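Local coordinates for sortase family protein (Clostridium perfringens, PDB 6IXZ) that is a class C sortase, a cysteine transpeptidase that probably joins pilin subunits covalently during assembly of pili on the bacterial surface, at residues S9-Y14 / L61-I66; L53-G58 / I75-S80. All blocks are in the same frame, centred on the assembly; numbering follows the deposited sequence.

Contact 1. Residues S9-Y14 / L61-I66; sequences STISDY and LGYIEI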
loop_
_atom_site.group_PDB
_atom_site.type_symbol
_atom_site.label_atom_id
_atom_site.label_comp_id
_atom_site.label_asym_id
_atom_site.label_seq_id
_atom_site.Cartn_x
_atom_site.Cartn_y
_atom_site.Cartn_z
ATOM N N SER A 9 14.003 11.431 1.568
ATOM C CA SER A 9 13.800 12.767 1.025
ATOM C C SER A 9 12.401 12.812 0.430
ATOM O O SER A 9 11.737 13.865 0.407
ATOM C CB SER A 9 14.833 13.060 -0.061
ATOM O OG SER A 9 14.611 14.334 -0.625
ATOM N N THR A 10 11.970 11.649 -0.044
ATOM C CA THR A 10 10.667 11.479 -0.647
ATOM C C THR A 10 9.571 11.686 0.380
ATOM O O THR A 10 8.617 12.420 0.140
ATOM C CB THR A 10 10.550 10.104 -1.301
ATOM O OG1 THR A 10 11.477 10.031 -2.409
ATOM C CG2 THR A 10 9.127 9.893 -1.836
ATOM N N ILE A 11 9.739 11.122 1.560
ATOM C CA ILE A 11 8.711 11.290 2.577
ATOM C C ILE A 11 8.576 12.749 2.973
ATOM O O ILE A 11 7.471 13.248 3.185
ATOM C CB ILE A 11 8.984 10.434 3.816
ATOM C CG1 ILE A 11 8.766 8.945 3.472
ATOM C CG2 ILE A 11 8.071 10.880 4.950
ATOM C CD1 ILE A 11 8.995 7.975 4.620
ATOM N N SER A 12 9.711 13.431 3.106
ATOM C CA SER A 12 9.726 14.859 3.459
ATOM C C SER A 12 8.981 15.729 2.450
ATOM O O SER A 12 8.121 16.519 2.822
ATOM C CB SER A 12 11.172 15.358 3.587
ATOM O OG SER A 12 11.198 16.716 3.987
ATOM N N ASP A 13 9.342 15.583 1.177
ATOM C CA ASP A 13 8.654 16.231 0.070
ATOM C C ASP A 13 7.147 16.045 0.149
ATOM O O ASP A 13 6.387 16.981 -0.096
ATOM C CB ASP A 13 9.108 15.604 -1.255
ATOM C CG ASP A 13 10.474 16.040 -1.665
ATOM O OD1 ASP A 13 10.948 15.579 -2.730
ATOM O OD2 ASP A 13 11.050 16.869 -0.943
ATOM N N TYR A 14 6.727 14.791 0.317
ATOM C CA TYR A 14 5.313 14.450 0.312
ATOM C C TYR A 14 4.583 15.201 1.420
ATOM O O TYR A 14 3.510 15.748 1.200
ATOM C CB TYR A 14 5.102 12.950 0.522
ATOM C CG TYR A 14 3.703 12.633 0.999
ATOM C CD1 TYR A 14 2.659 12.523 0.091
ATOM C CD2 TYR A 14 3.411 12.533 2.354
ATOM C CE1 TYR A 14 1.356 12.324 0.514
ATOM C CE2 TYR A 14 2.117 12.335 2.789
ATOM C CZ TYR A 14 1.087 12.248 1.861
ATOM O OH TYR A 14 -0.195 12.002 2.292
ATOM N N LEU A 61 1.664 8.627 -2.453
ATOM C CA LEU A 61 0.367 8.791 -1.800
ATOM C C LEU A 61 0.509 9.009 -0.291
ATOM O O LEU A 61 -0.463 9.309 0.402
ATOM C CB LEU A 61 -0.450 7.520 -2.002
ATOM C CG LEU A 61 -0.558 6.994 -3.431
ATOM C CD1 LEU A 61 -1.330 5.682 -3.439
ATOM C CD2 LEU A 61 -1.235 8.035 -4.304
ATOM N N GLY A 62 1.705 8.777 0.223
ATOM C CA GLY A 62 1.950 8.917 1.639
ATOM C C GLY A 62 3.048 7.970 2.056
ATOM O O GLY A 62 3.907 7.609 1.232
ATOM N N TYR A 63 2.976 7.494 3.298
ATOM C CA TYR A 63 3.907 6.479 3.780
ATOM C C TYR A 63 3.332 5.467 4.800
ATOM O O TYR A 63 2.258 5.647 5.381
ATOM C CB TYR A 63 5.144 7.154 4.370
ATOM C CG TYR A 63 4.832 8.095 5.508
ATOM C CD1 TYR A 63 5.027 7.708 6.835
ATOM C CD2 TYR A 63 4.291 9.353 5.260
ATOM C CE1 TYR A 63 4.699 8.566 7.879
ATOM C CE2 TYR A 63 3.970 10.213 6.289
ATOM C CZ TYR A 63 4.204 9.834 7.588
ATOM O OH TYR A 63 3.893 10.709 8.600
ATOM N N ILE A 64 4.099 4.417 5.030
ATOM C CA ILE A 64 3.747 3.396 5.982
ATOM C C ILE A 64 4.782 3.368 7.107
ATOM O O ILE A 64 5.980 3.535 6.871
ATOM C CB ILE A 64 3.635 2.004 5.297
ATOM C CG1 ILE A 64 3.268 0.920 6.305
ATOM C CG2 ILE A 64 4.927 1.630 4.565
ATOM C CD1 ILE A 64 2.763 -0.355 5.660
ATOM N N GLU A 65 4.305 3.191 8.336
ATOM C CA GLU A 65 5.187 2.952 9.484
ATOM C C GLU A 65 4.878 1.609 10.128
ATOM O O GLU A 65 3.714 1.254 10.280
ATOM C CB GLU A 65 5.020 4.050 10.536
ATOM C CG GLU A 65 5.224 5.458 10.029
ATOM C CD GLU A 65 5.130 6.467 11.159
ATOM O OE1 GLU A 65 6.167 7.062 11.506
ATOM O OE2 GLU A 65 4.055 6.540 11.792
ATOM N N ILE A 66 5.922 0.835 10.412
ATOM C CA ILE A 66 5.807 -0.424 11.158
ATOM C C ILE A 66 6.783 -0.383 12.341
ATOM O O ILE A 66 7.947 -0.751 12.220
ATOM C CB ILE A 66 6.120 -1.661 10.274
ATOM C CG1 ILE A 66 5.414 -1.570 8.905
ATOM C CG2 ILE A 66 5.703 -2.940 10.985
ATOM C CD1 ILE A 66 5.696 -2.733 7.984
#

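Contact 2. Residues L53-G58 / I75-S80; sequences LNIHEG and IYYGTS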
loop_
_atom_site.group_PDB
_atom_site.type_symbol
_atom_site.label_atom_id
_atom_site.label_comp_id
_atom_site.label_asym_id
_atom_site.label_seq_id
_atom_site.Cartn_x
_atom_site.Cartn_y
_atom_site.Cartn_z
ATOM N N LEU A 53 -8.496 11.410 -11.304
ATOM C CA LEU A 53 -7.783 11.247 -10.037
ATOM C C LEU A 53 -6.442 11.968 -10.105
ATOM O O LEU A 53 -5.952 12.495 -9.105
ATOM C CB LEU A 53 -7.576 9.765 -9.696
ATOM C CG LEU A 53 -8.817 8.860 -9.631
ATOM C CD1 LEU A 53 -8.545 7.605 -8.809
ATOM C CD2 LEU A 53 -10.000 9.614 -9.060
ATOM N N ASN A 54 -5.887 12.042 -11.313
ATOM C CA ASN A 54 -4.541 12.563 -11.524
ATOM C C ASN A 54 -3.536 11.890 -10.584
ATOM O O ASN A 54 -2.512 12.464 -10.206
ATOM C CB ASN A 54 -4.513 14.091 -11.376
ATOM C CG ASN A 54 -3.856 14.772 -12.563
ATOM O OD1 ASN A 54 -2.840 15.455 -12.420
ATOM N ND2 ASN A 54 -4.384 14.515 -13.757
ATOM N N ILE A 55 -3.831 10.649 -10.230
ATOM C CA ILE A 55 -2.815 9.774 -9.683
ATOM C C ILE A 55 -2.250 8.956 -10.826
ATOM O O ILE A 55 -2.984 8.286 -11.544
ATOM C CB ILE A 55 -3.387 8.879 -8.577
ATOM C CG1 ILE A 55 -4.057 9.769 -7.527
ATOM C CG2 ILE A 55 -2.271 8.049 -7.955
ATOM C CD1 ILE A 55 -4.690 9.026 -6.379
ATOM N N HIS A 56 -0.989 9.207 -11.130
ATOM C CA HIS A 56 -0.301 8.459 -12.160
ATOM C C HIS A 56 0.573 7.433 -11.479
ATOM O O HIS A 56 1.100 7.671 -10.382
ATOM C CB HIS A 56 0.578 9.382 -13.008
ATOM C CG HIS A 56 -0.175 10.475 -13.696
ATOM N ND1 HIS A 56 -0.808 11.491 -13.011
ATOM C CD2 HIS A 56 -0.327 10.758 -15.012
ATOM C CE1 HIS A 56 -1.357 12.325 -13.873
ATOM N NE2 HIS A 56 -1.081 11.903 -15.095
ATOM N N GLU A 57 0.765 6.308 -12.149
ATOM C CA GLU A 57 1.966 5.514 -11.955
ATOM C C GLU A 57 3.108 6.412 -11.498
ATOM O O GLU A 57 3.440 7.391 -12.168
ATOM C CB GLU A 57 2.355 4.842 -13.267
ATOM C CG GLU A 57 2.099 3.350 -13.295
ATOM C CD GLU A 57 3.219 2.610 -13.986
ATOM O OE1 GLU A 57 4.056 3.287 -14.621
ATOM O OE2 GLU A 57 3.298 1.373 -13.834
ATOM N N GLY A 58 3.658 6.114 -10.323
ATOM C CA GLY A 58 4.828 6.818 -9.814
ATOM C C GLY A 58 4.532 7.915 -8.814
ATOM O O GLY A 58 5.441 8.446 -8.190
ATOM N N ILE A 75 4.946 5.302 -0.084
ATOM C CA ILE A 75 4.094 4.427 -0.881
ATOM C C ILE A 75 3.767 5.106 -2.207
ATOM O O ILE A 75 3.220 6.207 -2.241
ATOM C CB ILE A 75 2.799 4.074 -0.147
ATOM C CG1 ILE A 75 3.099 3.272 1.115
ATOM C CG2 ILE A 75 1.869 3.245 -1.030
ATOM C CD1 ILE A 75 2.133 3.608 2.219
ATOM N N TYR A 76 4.219 4.477 -3.289
ATOM C CA TYR A 76 3.926 4.907 -4.644
ATOM C C TYR A 76 2.655 4.188 -5.134
ATOM O O TYR A 76 2.328 3.101 -4.672
ATOM C CB TYR A 76 5.096 4.555 -5.576
ATOM C CG TYR A 76 6.394 5.246 -5.224
ATOM C CD1 TYR A 76 7.251 4.705 -4.278
ATOM C CD2 TYR A 76 6.773 6.442 -5.841
ATOM C CE1 TYR A 76 8.450 5.304 -3.980
ATOM C CE2 TYR A 76 7.981 7.041 -5.547
ATOM C CZ TYR A 76 8.795 6.487 -4.591
ATOM O OH TYR A 76 9.978 7.095 -4.242
ATOM N N TYR A 77 1.974 4.769 -6.112
ATOM C CA TYR A 77 1.042 3.992 -6.903
ATOM C C TYR A 77 1.808 3.273 -8.008
ATOM O O TYR A 77 2.658 3.877 -8.677
ATOM C CB TYR A 77 -0.064 4.852 -7.527
ATOM C CG TYR A 77 -1.137 3.978 -8.136
ATOM C CD1 TYR A 77 -1.132 3.672 -9.507
ATOM C CD2 TYR A 77 -2.006 3.276 -7.321
ATOM C CE1 TYR A 77 -2.062 2.804 -10.049
ATOM C CE2 TYR A 77 -2.947 2.411 -7.851
ATOM C CZ TYR A 77 -2.955 2.172 -9.215
ATOM O OH TYR A 77 -3.857 1.275 -9.715
ATOM N N GLY A 78 1.482 1.996 -8.190
ATOM C CA GLY A 78 1.925 1.245 -9.357
ATOM C C GLY A 78 3.035 0.295 -8.960
ATOM O O GLY A 78 3.583 0.410 -7.877
ATOM N N THR A 79 3.297 -0.720 -9.774
ATOM C CA THR A 79 4.349 -1.689 -9.449
ATOM C C THR A 79 5.149 -2.103 -10.681
ATOM O O THR A 79 5.626 -3.209 -10.739
ATOM C CB THR A 79 3.786 -3.004 -8.864
ATOM O OG1 THR A 79 2.873 -3.620 -9.804
ATOM C CG2 THR A 79 3.122 -2.777 -7.480
ATOM N N SER A 80 5.306 -1.227 -11.659
ATOM C CA SER A 80 6.219 -1.553 -12.738
ATOM C C SER A 80 7.655 -1.459 -12.214
ATOM O O SER A 80 7.916 -0.883 -11.153
ATOM C CB SER A 80 5.987 -0.618 -13.923
ATOM O OG SER A 80 6.044 0.723 -13.503
#

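Contact 1. Residues S9-Y14 / L61-I66
Apolar and aromatic packing of a helix against a sheet strand brings Ile11 and Tyr14 of the N-terminal helix 5-18 onto Gly62 and Tyr63 of strand 60-66, on the outer side of the sortase sheet. The helix passes over the strand at an axis separation of 8.6 Å, with N-to-C directions 127° apart, and the two residues it directs at the strand lie about one turn apart.

Tyr14 lies over the glycine. Its CG is anti to the backbone N (chi1 160°), which carries the ring out from the helix and lays one face on the backbone of Gly62. The Gly62 CA sits 3.5 Å from the centroid of the Tyr14 ring and 16° off its normal, a CH-pi contact. Beyond the glycine, the phenol reaches the preceding peptide, where Tyr14 CE1 is 3.5 Å from Leu61 C. The hydroxyl also receives a weak hydrogen bond from the backbone N of Leu136.

Ile11 meets Tyr63 with both branches. Its CD1 packs 3.9 Å from Tyr63 CB, while CG2 stands 4.1 Å above the plane of the Tyr63 ring, toward its rim. The Tyr63 ring also stacks with that of His134 on strand 130-135. The Tyr14 ring approaches the edge of the Tyr63 ring loosely, with Tyr14 CD2 4.4 Å from Tyr63 CD2, and so joins the glycine and isoleucine parts of the contact.

An N-terminal helix packed across the outside of the sheet in this way is consistent with the N-terminal helical region that accompanies the beta-barrel in class C sortases.

Contact 2. Residues L53-G58 / I75-S80
Gly58 and Tyr77 make the backbone link between the loop 53-58 and the end of strand 71-77. Gly58 N donates to Tyr77 O over 3.0 Å in a nearly straight bond (174°). Gly58 O in turn lies 3.4 Å from Tyr76 CD2, at the edge of that ring and in its plane.

The apolar part is between Ile55 and Tyr77. Ile55 CG2 packs 3.9 Å from Tyr77 CB, the two side chains crossing at about a right angle, and Leu49 touches both of them.

A polar contact forms farther along the chain, where the carboxylate of Glu57 meets the hydroxyl of Ser80. Glu57 points away from the strand at its base, but a bend at chi2 (-140°) turns the carboxylate back, leaving OE2 2.8 Å from Ser80 OG. Asp82 OD2 in helix 81-86 is a second acceptor within reach of that hydroxyl, whose one proton can serve only one of them at a time.

The shared proton leaves the bond to Glu57 undecided at the exposed end of the contact, while the well-defined bond between these two segments is Gly58 N to Tyr77 O, and the neighbouring Asp59 also pairs with Tyr77.

The two contacts lie with their centres 14 Å apart and meet through two neighbouring strands of the same sheet, since strands 60-66 and 71-77 run antiparallel side by side in it. Two probable backbone hydrogen bonds, each of 2.9 Å, join them directly: Gly62 O with Ile75 N, and Leu61 N with Ile75 O. Along the chain their segments alternate, 9-14, 53-58, 61-66 and 75-80, so the first strand runs between the halves of contact 2. The strand pair thus receives helix 5-18 in contact 1 and the loop following helix 23-41 in contact 2, tying the N-terminal region to the sortase core at two places.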